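Local coordinates for protein TbpB (Actinobacillus pleuropneumoniae, PDB 3HOL) that probably binds host transferrin at the bacterial surface as the lipoprotein component of a receptor for iron acquisition, at residues 24-29 with 292-297. Numbering follows the deposited sequence.
Sequences MEPALG and NNFGDA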
loop_
_atom_site.group_PDB
_atom_site.type_symbol
_atom_site.label_atom_id
_atom_site.label_comp_id
_atom_site.label_asym_id
_atom_site.label_seq_id
_atom_site.Cartn_x
_atom_site.Cartn_y
_atom_site.Cartn_z
ATOM N N MET A 24 -12.661 -5.202 -4.040
ATOM C CA MET A 24 -11.308 -5.471 -4.494
ATOM C C MET A 24 -10.325 -4.309 -4.242
ATOM O O MET A 24 -9.196 -4.343 -4.724
ATOM C CB MET A 24 -11.326 -5.898 -5.969
ATOM C CG MET A 24 -12.273 -7.107 -6.265
ATOM S SD MET A 24 -11.871 -8.506 -5.165
ATOM C CE MET A 24 -10.586 -9.296 -6.085
ATOM N N GLU A 25 -10.768 -3.280 -3.530
ATOM C CA GLU A 25 -9.908 -2.137 -3.204
ATOM C C GLU A 25 -8.902 -2.536 -2.118
ATOM O O GLU A 25 -9.274 -3.204 -1.161
ATOM C CB GLU A 25 -10.751 -0.928 -2.746
ATOM C CG GLU A 25 -11.549 -0.241 -3.914
ATOM C CD GLU A 25 -10.662 0.598 -4.865
ATOM O OE1 GLU A 25 -9.483 0.862 -4.517
ATOM O OE2 GLU A 25 -11.137 0.998 -5.975
ATOM N N PRO A 26 -7.617 -2.123 -2.258
ATOM C CA PRO A 26 -6.627 -2.414 -1.238
ATOM C C PRO A 26 -6.869 -1.562 -0.002
ATOM O O PRO A 26 -7.382 -0.438 -0.108
ATOM C CB PRO A 26 -5.298 -2.044 -1.933
ATOM C CG PRO A 26 -5.705 -0.937 -2.865
ATOM C CD PRO A 26 -7.012 -1.472 -3.425
ATOM N N ALA A 27 -6.548 -2.095 1.177
ATOM C CA ALA A 27 -6.600 -1.287 2.407
ATOM C C ALA A 27 -5.663 -1.892 3.441
ATOM O O ALA A 27 -5.264 -3.030 3.254
ATOM C CB ALA A 27 -8.014 -1.302 2.961
ATOM N N LEU A 28 -5.335 -1.185 4.534
ATOM C CA LEU A 28 -4.503 -1.827 5.552
ATOM C C LEU A 28 -5.210 -3.075 6.050
ATOM O O LEU A 28 -4.564 -4.076 6.386
ATOM C CB LEU A 28 -4.124 -0.882 6.711
ATOM C CG LEU A 28 -3.178 0.268 6.326
ATOM C CD1 LEU A 28 -2.802 1.081 7.578
ATOM C CD2 LEU A 28 -1.910 -0.263 5.645
ATOM N N GLY A 29 -6.537 -3.001 6.137
ATOM C CA GLY A 29 -7.311 -4.122 6.671
ATOM C C GLY A 29 -8.806 -3.929 6.483
ATOM O O GLY A 29 -9.244 -2.887 5.966
ATOM N N ASN A 292 2.311 4.872 3.423
ATOM C CA ASN A 292 1.625 3.656 2.986
ATOM C C ASN A 292 1.196 3.741 1.515
ATOM O O ASN A 292 0.510 4.692 1.094
ATOM C CB ASN A 292 0.412 3.388 3.878
ATOM C CG ASN A 292 0.814 3.049 5.282
ATOM O OD1 ASN A 292 1.869 2.426 5.514
ATOM N ND2 ASN A 292 -0.036 3.399 6.238
ATOM N N ASN A 293 1.577 2.750 0.725
ATOM C CA ASN A 293 1.178 2.772 -0.687
ATOM C C ASN A 293 0.997 1.343 -1.194
ATOM O O ASN A 293 1.766 0.447 -0.791
ATOM C CB ASN A 293 2.248 3.485 -1.523
ATOM C CG ASN A 293 1.781 3.732 -2.947
ATOM O OD1 ASN A 293 2.001 2.876 -3.795
ATOM N ND2 ASN A 293 1.055 4.829 -3.183
ATOM N N PHE A 294 -0.011 1.113 -2.048
ATOM C CA PHE A 294 -0.271 -0.248 -2.492
ATOM C C PHE A 294 0.167 -0.520 -3.928
ATOM O O PHE A 294 -0.026 -1.609 -4.442
ATOM C CB PHE A 294 -1.741 -0.603 -2.265
ATOM C CG PHE A 294 -2.199 -0.390 -0.860
ATOM C CD1 PHE A 294 -1.735 -1.214 0.155
ATOM C CD2 PHE A 294 -3.124 0.619 -0.566
ATOM C CE1 PHE A 294 -2.186 -1.044 1.479
ATOM C CE2 PHE A 294 -3.586 0.815 0.736
ATOM C CZ PHE A 294 -3.099 -0.015 1.775
ATOM N N GLY A 295 0.829 0.439 -4.551
ATOM C CA GLY A 295 1.264 0.257 -5.943
ATOM C C GLY A 295 0.625 1.226 -6.936
ATOM O O GLY A 295 0.849 1.127 -8.122
ATOM N N ASP A 296 -0.162 2.171 -6.444
ATOM C CA ASP A 296 -0.701 3.239 -7.298
ATOM C C ASP A 296 -0.076 4.563 -6.816
ATOM O O ASP A 296 -0.420 5.077 -5.740
ATOM C CB ASP A 296 -2.229 3.269 -7.231
ATOM C CG ASP A 296 -2.839 4.168 -8.316
ATOM O OD1 ASP A 296 -2.134 5.066 -8.803
ATOM O OD2 ASP A 296 -4.010 3.978 -8.680
ATOM N N ALA A 297 0.858 5.108 -7.612
ATOM C CA ALA A 297 1.572 6.335 -7.236
ATOM C C ALA A 297 0.602 7.523 -7.256
ATOM O O ALA A 297 0.904 8.587 -6.684
ATOM C CB ALA A 297 2.746 6.586 -8.187
#
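Where the N and C lobes of TbpB meet, a single aromatic side chain from a loop of the C-lobe handle domain, Phe294, is laid against the loop Pro26-Ala27-Leu28 that leads into strand 29-33. The contact illustrates how two loops that do not pair through their backbones can meet mainly through one ring. Pro26 sits over one face of that ring near its root, where its CB makes a CH-pi contact 27° off the ring normal. The same CB lies 3.7 Å from Phe294 CG. Farther out, the 26-27 peptide runs above this face toward the rim, with Ala27 N 4.0 Å above the plane. With CG turned anti to its own carbonyl carbon (chi1 -54°), Phe294 carries CZ to the 27-28 peptide, 3.6 Å from Ala27 C. Leu28 closes the far end: its CD2 branch reaches Phe294 CZ at 4.1 Å, while CD1 touches ND2 of Asn292 at 3.8 Å, an apolar methyl against an amide nitrogen. One residue before Phe294, Asn293 braces its own loop: OD1 accepts from Gly295 N in an Asx turn, and ND2 donates almost straight (169°) to Asp296 O, so both ends of the amide are held. Arg206, at the start of strand 206-213, touches both Pro26 and Phe294, and Pro110 meets Phe294, Leu28 and Asn292. NZ of Lys306, in strand 305-308, is hydrogen-bonded to Pro26 O, while Asn293 packs on strands 272-282 and 356-363 of the handle sheet.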